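Uncharacterized conserved protein (Geobacillus kaustophilus, PDB 2R5X) is of unknown function and belongs to the YugN-like family, folding as an antiparallel beta-sheet with helices packed against it. Local coordinates at residues Gly9-Thr14 and Leu72-Thr77; Val15-Leu20 and Glu38-Asp43; Leu27-Ala32 and Ala110-Glu115; Pro78-His83 and Glu95-Ser100. The protein carries 1 engineered substitution. All coordinates share one frame; numbering follows the deposited sequence.

Interaction 1 (Gly9-Thr14 and Leu72-Thr77)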
loop_
_atom_site.group_PDB
_atom_site.type_symbol
_atom_site.label_atom_id
_atom_site.label_comp_id
_atom_site.label_asym_id
_atom_site.label_seq_id
_atom_site.Cartn_x
_atom_site.Cartn_y
_atom_site.Cartn_z
ATOM N N GLY A 9 7.956 9.108 1.395
ATOM C CA GLY A 9 7.867 9.977 0.224
ATOM C C GLY A 9 6.639 9.756 -0.649
ATOM O O GLY A 9 6.433 10.482 -1.628
ATOM N N LEU A 10 5.821 8.764 -0.294
ATOM C CA LEU A 10 4.709 8.325 -1.151
ATOM C C LEU A 10 3.583 9.345 -1.261
ATOM O O LEU A 10 2.943 9.461 -2.309
ATOM C CB LEU A 10 4.165 6.959 -0.697
ATOM C CG LEU A 10 5.127 5.771 -0.869
ATOM C CD1 LEU A 10 4.486 4.459 -0.442
ATOM C CD2 LEU A 10 5.606 5.676 -2.296
ATOM N N GLU A 11 3.370 10.103 -0.189
ATOM C CA GLU A 11 2.268 11.065 -0.120
ATOM C C GLU A 11 2.535 12.344 -0.924
ATOM O O GLU A 11 1.673 13.223 -0.993
ATOM C CB GLU A 11 1.970 11.443 1.343
ATOM C CG GLU A 11 1.845 10.278 2.332
ATOM C CD GLU A 11 3.135 9.993 3.095
ATOM O OE1 GLU A 11 4.223 10.028 2.487
ATOM O OE2 GLU A 11 3.063 9.724 4.309
ATOM N N ASN A 12 3.722 12.442 -1.524
ATOM C CA ASN A 12 4.189 13.679 -2.166
ATOM C C ASN A 12 4.030 13.728 -3.686
ATOM O O ASN A 12 4.300 14.764 -4.303
ATOM C CB ASN A 12 5.654 13.966 -1.792
ATOM C CG ASN A 12 5.860 14.155 -0.292
ATOM O OD1 ASN A 12 5.002 14.699 0.409
ATOM N ND2 ASN A 12 7.013 13.712 0.202
ATOM N N GLN A 13 3.608 12.620 -4.287
ATOM C CA GLN A 13 3.373 12.586 -5.727
ATOM C C GLN A 13 2.176 11.711 -6.112
ATOM O O GLN A 13 1.800 10.785 -5.392
ATOM C CB GLN A 13 4.648 12.186 -6.499
ATOM C CG GLN A 13 4.842 10.686 -6.765
ATOM C CD GLN A 13 5.107 9.881 -5.506
ATOM O OE1 GLN A 13 6.137 10.047 -4.853
ATOM N NE2 GLN A 13 4.181 8.995 -5.168
ATOM N N THR A 14 1.585 12.037 -7.256
ATOM C CA THR A 14 0.398 11.359 -7.766
ATOM C C THR A 14 0.779 10.436 -8.922
ATOM O O THR A 14 1.836 10.604 -9.537
ATOM C CB THR A 14 -0.660 12.383 -8.233
ATOM O OG1 THR A 14 -0.086 13.226 -9.236
ATOM C CG2 THR A 14 -1.134 13.260 -7.060
ATOM N N LEU A 72 -6.364 9.314 -11.551
ATOM C CA LEU A 72 -5.155 9.818 -10.919
ATOM C C LEU A 72 -5.255 9.563 -9.419
ATOM O O LEU A 72 -6.227 9.966 -8.776
ATOM C CB LEU A 72 -4.924 11.302 -11.233
ATOM C CG LEU A 72 -3.518 11.862 -10.984
ATOM C CD1 LEU A 72 -2.497 11.280 -11.959
ATOM C CD2 LEU A 72 -3.522 13.383 -11.068
ATOM N N ILE A 73 -4.252 8.873 -8.880
ATOM C CA ILE A 73 -4.261 8.428 -7.489
ATOM C C ILE A 73 -3.266 9.224 -6.639
ATOM O O ILE A 73 -2.085 9.328 -6.972
ATOM C CB ILE A 73 -4.001 6.882 -7.381
ATOM C CG1 ILE A 73 -4.987 6.081 -8.252
ATOM C CG2 ILE A 73 -4.031 6.388 -5.924
ATOM C CD1 ILE A 73 -6.489 6.314 -7.957
ATOM N N LYS A 74 -3.758 9.809 -5.553
ATOM C CA LYS A 74 -2.883 10.419 -4.556
ATOM C C LYS A 74 -2.767 9.459 -3.358
ATOM O O LYS A 74 -3.757 9.177 -2.682
ATOM C CB LYS A 74 -3.409 11.806 -4.150
ATOM C CG LYS A 74 -2.456 12.665 -3.307
ATOM C CD LYS A 74 -2.510 12.304 -1.821
ATOM C CE LYS A 74 -1.615 13.164 -0.966
ATOM N NZ LYS A 74 -1.428 12.539 0.372
ATOM N N LEU A 75 -1.553 8.977 -3.100
ATOM C CA LEU A 75 -1.308 7.986 -2.050
ATOM C C LEU A 75 -1.294 8.590 -0.650
ATOM O O LEU A 75 -0.816 9.706 -0.436
ATOM C CB LEU A 75 0.005 7.241 -2.296
ATOM C CG LEU A 75 0.199 6.403 -3.567
ATOM C CD1 LEU A 75 1.628 5.932 -3.629
ATOM C CD2 LEU A 75 -0.731 5.205 -3.617
ATOM N N LEU A 76 -1.825 7.824 0.296
ATOM C CA LEU A 76 -1.880 8.207 1.699
ATOM C C LEU A 76 -0.746 7.523 2.462
ATOM O O LEU A 76 0.018 6.762 1.883
ATOM C CB LEU A 76 -3.242 7.823 2.281
ATOM C CG LEU A 76 -4.471 8.423 1.576
ATOM C CD1 LEU A 76 -5.725 7.646 1.938
ATOM C CD2 LEU A 76 -4.651 9.909 1.906
ATOM N N THR A 77 -0.628 7.806 3.752
ATOM C CA THR A 77 0.421 7.215 4.574
ATOM C C THR A 77 0.179 5.716 4.735
ATOM O O THR A 77 -0.910 5.308 5.168
ATOM C CB THR A 77 0.503 7.925 5.940
ATOM O OG1 THR A 77 0.720 9.325 5.715
ATOM C CG2 THR A 77 1.644 7.371 6.801
#

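Interaction 2 (Val15-Leu20 and Glu38-Asp43)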
loop_
_atom_site.group_PDB
_atom_site.type_symbol
_atom_site.label_atom_id
_atom_site.label_comp_id
_atom_site.label_asym_id
_atom_site.label_seq_id
_atom_site.Cartn_x
_atom_site.Cartn_y
_atom_site.Cartn_z
ATOM N N VAL A 15 -0.082 9.466 -9.215
ATOM C CA VAL A 15 0.213 8.442 -10.218
ATOM C C VAL A 15 -1.077 7.919 -10.871
ATOM O O VAL A 15 -2.123 7.852 -10.223
ATOM C CB VAL A 15 1.094 7.279 -9.606
ATOM C CG1 VAL A 15 0.385 6.585 -8.434
ATOM C CG2 VAL A 15 1.535 6.266 -10.666
ATOM N N GLU A 16 -1.000 7.582 -12.158
ATOM C CA GLU A 16 -2.107 6.937 -12.860
ATOM C C GLU A 16 -2.346 5.532 -12.302
ATOM O O GLU A 16 -1.389 4.804 -12.032
ATOM C CB GLU A 16 -1.838 6.882 -14.367
ATOM C CG GLU A 16 -3.062 6.487 -15.198
ATOM C CD GLU A 16 -2.844 6.612 -16.693
ATOM O OE1 GLU A 16 -2.050 7.480 -17.109
ATOM O OE2 GLU A 16 -3.480 5.845 -17.451
ATOM N N LEU A 17 -3.623 5.175 -12.136
ATOM C CA LEU A 17 -4.041 3.926 -11.487
ATOM C C LEU A 17 -3.508 2.652 -12.155
ATOM O O LEU A 17 -3.048 1.738 -11.464
ATOM C CB LEU A 17 -5.571 3.870 -11.351
ATOM C CG LEU A 17 -6.246 2.628 -10.741
ATOM C CD1 LEU A 17 -5.725 2.321 -9.346
ATOM C CD2 LEU A 17 -7.747 2.800 -10.701
ATOM N N SER A 18 -3.567 2.599 -13.486
ATOM C CA SER A 18 -3.065 1.447 -14.245
ATOM C C SER A 18 -1.579 1.203 -13.977
ATOM O O SER A 18 -1.136 0.057 -13.859
ATOM C CB SER A 18 -3.304 1.650 -15.739
ATOM O OG SER A 18 -2.672 2.835 -16.188
ATOM N N ARG A 19 -0.826 2.291 -13.865
ATOM C CA ARG A 19 0.598 2.230 -13.566
ATOM C C ARG A 19 0.843 1.827 -12.112
ATOM O O ARG A 19 1.791 1.092 -11.823
ATOM C CB ARG A 19 1.264 3.568 -13.887
ATOM C CG ARG A 19 1.020 4.037 -15.318
ATOM C CD ARG A 19 1.971 5.147 -15.724
ATOM N NE ARG A 19 1.688 5.620 -17.078
ATOM C CZ ARG A 19 2.480 6.424 -17.782
ATOM N NH1 ARG A 19 3.627 6.860 -17.275
ATOM N NH2 ARG A 19 2.123 6.793 -19.004
ATOM N N LEU A 20 -0.025 2.290 -11.212
ATOM C CA LEU A 20 0.034 1.903 -9.801
ATOM C C LEU A 20 -0.255 0.411 -9.625
ATOM O O LEU A 20 0.508 -0.294 -8.949
ATOM C CB LEU A 20 -0.923 2.752 -8.948
ATOM C CG LEU A 20 -0.927 2.464 -7.434
ATOM C CD1 LEU A 20 0.456 2.685 -6.821
ATOM C CD2 LEU A 20 -1.972 3.312 -6.728
ATOM N N GLU A 38 -14.188 5.517 -3.216
ATOM C CA GLU A 38 -13.344 6.712 -3.132
ATOM C C GLU A 38 -11.858 6.379 -3.133
ATOM O O GLU A 38 -11.043 7.171 -3.622
ATOM C CB GLU A 38 -13.681 7.525 -1.885
ATOM C CG GLU A 38 -15.075 8.128 -1.907
ATOM C CD GLU A 38 -15.129 9.488 -1.240
ATOM O OE1 GLU A 38 -15.463 10.464 -1.942
ATOM O OE2 GLU A 38 -14.829 9.586 -0.028
ATOM N N ARG A 39 -11.522 5.206 -2.592
ATOM C CA ARG A 39 -10.135 4.799 -2.372
ATOM C C ARG A 39 -9.759 3.503 -3.076
ATOM O O ARG A 39 -10.590 2.609 -3.231
ATOM C CB ARG A 39 -9.861 4.638 -0.872
ATOM C CG ARG A 39 -10.042 5.907 -0.048
ATOM C CD ARG A 39 -9.572 5.707 1.375
ATOM N NE ARG A 39 -9.587 6.951 2.144
ATOM C CZ ARG A 39 -9.020 7.106 3.340
ATOM N NH1 ARG A 39 -8.373 6.102 3.923
ATOM N NH2 ARG A 39 -9.090 8.279 3.955
ATOM N N VAL A 40 -8.497 3.405 -3.489
ATOM C CA VAL A 40 -7.914 2.118 -3.884
ATOM C C VAL A 40 -6.973 1.654 -2.780
ATOM O O VAL A 40 -6.229 2.453 -2.218
ATOM C CB VAL A 40 -7.189 2.148 -5.270
ATOM C CG1 VAL A 40 -8.187 2.394 -6.392
ATOM C CG2 VAL A 40 -6.048 3.178 -5.309
ATOM N N THR A 41 -7.014 0.358 -2.485
ATOM C CA THR A 41 -6.291 -0.219 -1.365
ATOM C C THR A 41 -5.556 -1.478 -1.811
ATOM O O THR A 41 -6.112 -2.302 -2.543
ATOM C CB THR A 41 -7.269 -0.582 -0.227
ATOM O OG1 THR A 41 -8.062 0.566 0.102
ATOM C CG2 THR A 41 -6.526 -1.027 1.004
ATOM N N TYR A 42 -4.307 -1.620 -1.368
ATOM C CA TYR A 42 -3.494 -2.787 -1.696
ATOM C C TYR A 42 -2.887 -3.357 -0.433
ATOM O O TYR A 42 -2.308 -2.622 0.361
ATOM C CB TYR A 42 -2.361 -2.410 -2.642
ATOM C CG TYR A 42 -2.789 -1.677 -3.879
ATOM C CD1 TYR A 42 -3.072 -2.366 -5.056
ATOM C CD2 TYR A 42 -2.902 -0.286 -3.880
ATOM C CE1 TYR A 42 -3.440 -1.680 -6.207
ATOM C CE2 TYR A 42 -3.296 0.401 -5.010
ATOM C CZ TYR A 42 -3.558 -0.298 -6.170
ATOM O OH TYR A 42 -3.934 0.396 -7.290
ATOM N N ASP A 43 -3.010 -4.668 -0.253
ATOM C CA ASP A 43 -2.473 -5.329 0.936
ATOM C C ASP A 43 -1.403 -6.329 0.550
ATOM O O ASP A 43 -1.568 -7.071 -0.415
ATOM C CB ASP A 43 -3.570 -6.086 1.689
ATOM C CG ASP A 43 -4.441 -5.186 2.531
ATOM O OD1 ASP A 43 -4.167 -3.972 2.619
ATOM O OD2 ASP A 43 -5.416 -5.710 3.114
#

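Interaction 3 (Leu27-Ala32 and Ala110-Glu115)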
loop_
_atom_site.group_PDB
_atom_site.type_symbol
_atom_site.label_atom_id
_atom_site.label_comp_id
_atom_site.label_asym_id
_atom_site.label_seq_id
_atom_site.Cartn_x
_atom_site.Cartn_y
_atom_site.Cartn_z
ATOM N N LEU A 27 5.040 -6.144 -6.741
ATOM C CA LEU A 27 5.659 -6.097 -5.421
ATOM C C LEU A 27 4.917 -6.904 -4.366
ATOM O O LEU A 27 5.165 -6.748 -3.170
ATOM C CB LEU A 27 5.877 -4.653 -4.971
ATOM C CG LEU A 27 6.732 -3.821 -5.942
ATOM C CD1 LEU A 27 6.832 -2.390 -5.473
ATOM C CD2 LEU A 27 8.110 -4.410 -6.132
ATOM N N GLY A 28 4.025 -7.780 -4.814
ATOM C CA GLY A 28 3.368 -8.741 -3.926
ATOM C C GLY A 28 2.069 -8.287 -3.277
ATOM O O GLY A 28 1.565 -8.957 -2.376
ATOM N N PHE A 29 1.520 -7.168 -3.738
ATOM C CA PHE A 29 0.269 -6.639 -3.187
ATOM C C PHE A 29 -0.921 -7.194 -3.958
ATOM O O PHE A 29 -0.836 -7.418 -5.166
ATOM C CB PHE A 29 0.227 -5.106 -3.260
ATOM C CG PHE A 29 1.181 -4.412 -2.330
ATOM C CD1 PHE A 29 0.731 -3.874 -1.122
ATOM C CD2 PHE A 29 2.521 -4.263 -2.671
ATOM C CE1 PHE A 29 1.605 -3.230 -0.263
ATOM C CE2 PHE A 29 3.404 -3.614 -1.821
ATOM C CZ PHE A 29 2.954 -3.096 -0.615
ATOM N N VAL A 30 -2.028 -7.418 -3.256
ATOM C CA VAL A 30 -3.312 -7.696 -3.909
ATOM C C VAL A 30 -4.300 -6.576 -3.556
ATOM O O VAL A 30 -4.140 -5.921 -2.519
ATOM C CB VAL A 30 -3.888 -9.090 -3.527
ATOM C CG1 VAL A 30 -2.924 -10.202 -3.938
ATOM C CG2 VAL A 30 -4.221 -9.177 -2.033
ATOM N N ARG A 31 -5.291 -6.328 -4.379
ATOM C CA ARG A 31 -6.295 -5.337 -4.073
ATOM C C ARG A 31 -7.100 -5.719 -2.875
ATOM O O ARG A 31 -7.400 -6.846 -2.701
ATOM C CB ARG A 31 -7.252 -5.192 -5.210
ATOM C CG ARG A 31 -6.836 -4.248 -6.237
ATOM C CD ARG A 31 -6.947 -2.814 -5.829
ATOM N NE ARG A 31 -6.806 -2.116 -7.055
ATOM C CZ ARG A 31 -7.779 -1.484 -7.650
ATOM N NH1 ARG A 31 -7.572 -0.930 -8.810
ATOM N NH2 ARG A 31 -8.924 -1.371 -7.047
ATOM N N ALA A 32 -7.445 -4.754 -2.071
ATOM C CA ALA A 32 -8.228 -5.003 -0.873
ATOM C C ALA A 32 -9.303 -3.941 -0.747
ATOM O O ALA A 32 -9.321 -2.983 -1.526
ATOM C CB ALA A 32 -7.329 -5.010 0.356
ATOM N N ALA A 110 10.101 1.216 0.237
ATOM C CA ALA A 110 11.232 1.814 -0.493
ATOM C C ALA A 110 11.233 1.424 -1.973
ATOM O O ALA A 110 11.520 2.249 -2.842
ATOM C CB ALA A 110 12.543 1.419 0.152
ATOM N N GLN A 111 10.894 0.174 -2.268
ATOM C CA GLN A 111 10.815 -0.235 -3.658
ATOM C C GLN A 111 9.523 0.219 -4.333
ATOM O O GLN A 111 9.513 0.421 -5.538
ATOM C CB GLN A 111 11.117 -1.729 -3.857
ATOM C CG GLN A 111 10.105 -2.711 -3.304
ATOM C CD GLN A 111 10.630 -4.138 -3.284
ATOM O OE1 GLN A 111 10.711 -4.772 -2.228
ATOM N NE2 GLN A 111 10.992 -4.647 -4.452
ATOM N N VAL A 112 8.453 0.407 -3.562
ATOM C CA VAL A 112 7.259 1.084 -4.086
ATOM C C VAL A 112 7.666 2.484 -4.565
ATOM O O VAL A 112 7.406 2.852 -5.706
ATOM C CB VAL A 112 6.103 1.167 -3.038
ATOM C CG1 VAL A 112 5.001 2.093 -3.516
ATOM C CG2 VAL A 112 5.529 -0.208 -2.753
ATOM N N LYS A 113 8.340 3.232 -3.693
ATOM C CA LYS A 113 8.789 4.589 -3.997
ATOM C C LYS A 113 9.741 4.655 -5.206
ATOM O O LYS A 113 9.571 5.513 -6.073
ATOM C CB LYS A 113 9.416 5.230 -2.752
ATOM C CG LYS A 113 9.953 6.649 -2.941
ATOM C CD LYS A 113 8.851 7.661 -3.205
ATOM C CE LYS A 113 9.447 9.016 -3.558
ATOM N NZ LYS A 113 8.427 10.098 -3.599
ATOM N N SER A 114 10.706 3.732 -5.254
ATOM C CA SER A 114 11.684 3.638 -6.347
ATOM C C SER A 114 11.019 3.376 -7.694
ATOM O O SER A 114 11.390 3.973 -8.703
ATOM C CB SER A 114 12.709 2.535 -6.052
ATOM O OG SER A 114 13.640 2.383 -7.112
ATOM N N GLU A 115 10.039 2.469 -7.701
ATOM C CA GLU A 115 9.277 2.164 -8.918
ATOM C C GLU A 115 8.429 3.344 -9.398
ATOM O O GLU A 115 8.278 3.543 -10.603
ATOM C CB GLU A 115 8.394 0.917 -8.750
ATOM C CG GLU A 115 9.153 -0.414 -8.654
ATOM C CD GLU A 115 10.204 -0.591 -9.743
ATOM O OE1 GLU A 115 9.835 -0.707 -10.932
ATOM O OE2 GLU A 115 11.403 -0.619 -9.399
#

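Interaction 4 (Pro78-His83 and Glu95-Ser100). Engineered in segment 78-83: Met80 (natural residue Leu).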
loop_
_atom_site.group_PDB
_atom_site.type_symbol
_atom_site.label_atom_id
_atom_site.label_comp_id
_atom_site.label_asym_id
_atom_site.label_seq_id
_atom_site.Cartn_x
_atom_site.Cartn_y
_atom_site.Cartn_z
ATOM N N PRO A 78 1.173 4.889 4.347
ATOM C CA PRO A 78 1.041 3.433 4.474
ATOM C C PRO A 78 0.961 2.985 5.915
ATOM O O PRO A 78 1.559 3.620 6.796
ATOM C CB PRO A 78 2.326 2.905 3.828
ATOM C CG PRO A 78 2.801 4.021 2.958
ATOM C CD PRO A 78 2.468 5.250 3.741
ATOM N N ILE A 79 0.205 1.914 6.151
ATOM C CA ILE A 79 0.037 1.364 7.493
ATOM C C ILE A 79 0.352 -0.129 7.541
ATOM O O ILE A 79 0.390 -0.789 6.498
ATOM C CB ILE A 79 -1.388 1.624 8.089
ATOM C CG1 ILE A 79 -2.485 0.929 7.273
ATOM C CG2 ILE A 79 -1.671 3.115 8.205
ATOM C CD1 ILE A 79 -3.638 0.415 8.114
ATOM N N MET A 80 0.607 -0.642 8.747
ATOM C CA MET A 80 0.644 -2.087 8.976
ATOM C C MET A 80 -0.463 -2.479 9.939
ATOM O O MET A 80 -0.456 -2.080 11.108
ATOM C CB MET A 80 1.999 -2.564 9.517
ATOM C CG MET A 80 2.307 -4.021 9.162
ATOM S SD MET A 80 3.677 -4.811 10.034
ATOM C CE MET A 80 4.948 -3.593 10.056
ATOM N N GLY A 81 -1.418 -3.252 9.436
ATOM C CA GLY A 81 -2.481 -3.802 10.273
ATOM C C GLY A 81 -2.136 -5.175 10.818
ATOM O O GLY A 81 -1.236 -5.851 10.317
ATOM N N LYS A 82 -2.872 -5.583 11.845
ATOM C CA LYS A 82 -2.627 -6.833 12.535
ATOM C C LYS A 82 -3.948 -7.552 12.800
ATOM O O LYS A 82 -4.878 -6.969 13.360
ATOM C CB LYS A 82 -1.922 -6.546 13.857
ATOM C CG LYS A 82 -1.556 -7.769 14.666
ATOM C CD LYS A 82 -1.075 -7.356 16.047
ATOM C CE LYS A 82 -0.125 -8.384 16.616
ATOM N NZ LYS A 82 0.391 -7.975 17.948
ATOM N N HIS A 83 -4.016 -8.818 12.396
ATOM C CA HIS A 83 -5.179 -9.667 12.670
ATOM C C HIS A 83 -4.787 -10.989 13.346
ATOM O O HIS A 83 -4.075 -11.808 12.762
ATOM C CB HIS A 83 -5.941 -9.938 11.371
ATOM C CG HIS A 83 -7.084 -10.886 11.526
ATOM N ND1 HIS A 83 -8.303 -10.502 12.044
ATOM C CD2 HIS A 83 -7.198 -12.201 11.224
ATOM C CE1 HIS A 83 -9.115 -11.544 12.063
ATOM N NE2 HIS A 83 -8.470 -12.586 11.569
ATOM N N GLU A 95 -0.687 -2.772 21.000
ATOM C CA GLU A 95 -0.158 -3.829 20.138
ATOM C C GLU A 95 1.370 -3.820 20.099
ATOM O O GLU A 95 1.997 -2.759 20.052
ATOM C CB GLU A 95 -0.715 -3.688 18.718
ATOM C CG GLU A 95 -2.234 -3.629 18.632
ATOM C CD GLU A 95 -2.720 -2.943 17.366
ATOM O OE1 GLU A 95 -3.251 -1.817 17.469
ATOM O OE2 GLU A 95 -2.559 -3.518 16.268
ATOM N N HIS A 96 1.964 -4.987 20.129
ATOM C CA HIS A 96 3.378 -5.109 19.919
ATOM C C HIS A 96 3.627 -5.534 18.508
ATOM O O HIS A 96 3.169 -6.546 18.064
ATOM C CB HIS A 96 3.942 -6.144 20.858
ATOM C CG HIS A 96 4.086 -5.665 22.266
ATOM N ND1 HIS A 96 5.303 -5.538 22.888
ATOM C CD2 HIS A 96 3.160 -5.297 23.180
ATOM C CE1 HIS A 96 5.129 -5.100 24.116
ATOM N NE2 HIS A 96 3.839 -4.934 24.315
ATOM N N PHE A 97 4.362 -4.739 17.795
ATOM C CA PHE A 97 4.749 -5.063 16.428
ATOM C C PHE A 97 6.191 -5.555 16.387
ATOM O O PHE A 97 7.071 -4.921 16.960
ATOM C CB PHE A 97 4.553 -3.857 15.498
ATOM C CG PHE A 97 3.106 -3.545 15.202
ATOM C CD1 PHE A 97 2.430 -4.215 14.184
ATOM C CD2 PHE A 97 2.420 -2.586 15.943
ATOM C CE1 PHE A 97 1.090 -3.931 13.905
ATOM C CE2 PHE A 97 1.077 -2.294 15.672
ATOM C CZ PHE A 97 0.415 -2.970 14.653
ATOM N N PRO A 98 6.430 -6.701 15.729
ATOM C CA PRO A 98 7.764 -7.281 15.597
ATOM C C PRO A 98 8.676 -6.426 14.735
ATOM O O PRO A 98 8.295 -6.038 13.635
ATOM C CB PRO A 98 7.501 -8.629 14.909
ATOM C CG PRO A 98 6.161 -8.520 14.295
ATOM C CD PRO A 98 5.390 -7.531 15.093
ATOM N N SER A 99 9.875 -6.145 15.237
ATOM C CA SER A 99 10.821 -5.253 14.556
ATOM C C SER A 99 11.258 -5.756 13.176
ATOM O O SER A 99 11.451 -4.955 12.261
ATOM C CB SER A 99 12.045 -4.994 15.437
ATOM O OG SER A 99 12.626 -6.220 15.843
ATOM N N SER A 100 11.396 -7.074 13.037
ATOM C CA SER A 100 11.774 -7.694 11.761
ATOM C C SER A 100 10.734 -7.451 10.672
ATOM O O SER A 100 11.080 -7.182 9.521
ATOM C CB SER A 100 11.981 -9.202 11.934
ATOM O OG SER A 100 10.798 -9.825 12.406
HETATM O O HOH W 1 -4.064 -3.619 13.581
#

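Interaction 1 (Gly9-Thr14 and Leu72-Thr77)
Glu11 lies across the backbone of Leu75 and Leu76 and reaches Thr77 with its carboxylate. Its chain turns sharply at chi2 (96°), and this bend brings Glu11 OE2 to Thr77 OG1, which donates a hydrogen bond of 2.8 Å to the lone pair of OE2 that faces away from the other carboxylate oxygen. Thr77 turns OG1 to the side of its own backbone N, opposite the carbonyl carbon, and meets the carboxylate obliquely. At the root of the same residue, Glu11 CA directs its hydrogen at Leu75 O, 3.4 Å away. Leu75 O also accepts a hydrogen bond from Lys74 NZ at 3.0 Å, for the lysine chain bends at chi2 and runs forward along its own strand, leaving CE 3.3 Å from Glu11 O. Farther along, Thr14 straddles the strand edge: its CG2 rests on Lys74 CB at 4.0 Å, while OG1 and CB lean on the Leu72 isobutyl group. On the buried side Leu10 CB meets Leu75 CD1, and both leucines also touch Leu116 of helix 99-117. Shortening Glu11 to an alanine would probably leave Thr77 OG1 without its acceptor and uncover the backbone at Leu76. The loop before strand 14-16 is thus joined to strand 71-84 by one charged hydrogen bond at the end of the contact, with CH...O contacts and apolar packing along the rest.

Interaction 2 (Val15-Leu20 and Glu38-Asp43)
A small, buried, largely apolar contact without a hydrogen bond across it, between the first turn of helix 17-26 and strand 39-48, is made by Leu17 and Leu20 with Val40 and Tyr42. The two leucines project from the same side of the helix, and each holds CG anti to the backbone N (chi1 178° and -178°), which carries Leu17 CD1 and Leu20 CD2 toward the strand. Leu17 CD1 sits 3.8 Å from Val40 CG1 and also 3.3 Å from Tyr42 OH. Leu20 approaches the tyrosine at an oblique angle, with CD2 3.6 Å from Tyr42 CE2 and CG near the same end of the ring. Val40 and Tyr42 present their side chains on the same face, so that the helix packs against one side of the antiparallel sheet. At Glu16, the N-cap, strand 14-16 passes directly into the helix, whose first turn is closed by Leu20 N bonding to Glu16 O at 3.0 Å. The phenol oxygen, although set among leucine methyls, has a polar partner in Asp21 OD1. Ile73 of strand 71-84 touches Leu17, Leu20 and Val40, and the side chain of Arg31 also touches Leu17, Val40 and Tyr42.

Interaction 3 (Leu27-Ala32 and Ala110-Glu115)
A Schellman motif ends helix 17-26 where Leu27 meets the C-terminal helix 99-117. Gly28, with positive phi, is the C-prime residue: its N bonds back to Glu25 O, and Phe29 N to Met24 O. A side chain at these backbone angles would press on the preceding carbonyl oxygen. Leu27, the first residue to leave the helix, divides its two methyl groups between Gln111 and Val112. Leu27 CD1 packs on Val112 CG2 at 3.7 Å, whereas Leu27 CD2 lies 3.3 Å from Gln111 NE2. The leucine and glutamine side chains run past each other in opposite senses, Gln111 CG standing 3.9 Å from both Leu27 CD1 and CD2. Gln111 CG takes the position between backbone N and carbonyl carbon (chi1 68°), beyond which the chain extends over Leu27. Phe29 brings CE2 to within 4.1 Å of Val112 CG2, the two side chains crossing nearly at right angles. Val112 CG2 is therefore shared by Leu27 and Phe29, and Met24 also touches the Val112 side chain. No hydrogen bond links the segments; the helix end is held by leucine methyls lying on Val112 and on the glutamine chain and its amide, beside a salt bridge from Glu115 to Arg26.

Interaction 4 (Pro78-His83 and Glu95-Ser100)
Lys82, Phe97 and Met80 bury the most surface here, where strand 71-84 meets the loop leading into helix 99-117. The lysine chain is extended, with CG anti to the backbone N (chi1 -178°), and passes the Phe97 ring to end at the backbone of His96. There Lys82 NZ donates a hydrogen bond of 3.1 Å to His96 O, from a position tilted 31° out of the carbonyl plane; the amine is also hydrogen-bonded to Tyr84 OH, its stronger partner. Phe97 comes up obliquely, CE1 lying 4.0 Å from Lys82 CB and 3.7 Å from Met80 O. Although NZ stands nearly over the ring, the 5.8 Å from Lys82 NZ to the Phe97 centroid permits at most a weak cation-pi attraction. The engineered Met80, a leucine in the natural sequence, makes an oblique Met-aromatic contact, SD being 5.5 Å from the Phe97 centroid. Glu95 runs past Lys82 in the opposite direction, and a water links the two: it accepts from Lys82 N at 2.9 Å and donates to Glu95 OE2 at 3.1 Å. Replacing Lys82 with an alanine would probably cost His96 O its donor and remove the aliphatic chain that lies alongside Glu95. The lysine thus combines methylene packing with a charged bond to a backbone carbonyl, while the carboxylate of Glu95 is tied to the strand through water.

How the interactions relate
Interactions 1, 2 and 4 join loops or a helix to strands of one antiparallel sheet, whereas interaction 3 joins the end of helix 17-26 to helix 99-117. Interactions 1 and 2, with centres 10 Å apart, are stitched by Ile73 N and Val15 O at 2.7 Å, a probable backbone hydrogen bond between strands 71-84 and 14-16. Interactions 2 and 3 adjoin through strands 39-48 and 30-32, where Asp43 N probably bonds to Val30 O. Lys113 connects interaction 3 to interaction 1, reaching both Gln13 OE1 and Gly9 O. Interaction 4 is more remote: its centre lies about 17 Å from that of interaction 3, along the same helix, and Pro78 touches Leu10 of interaction 1.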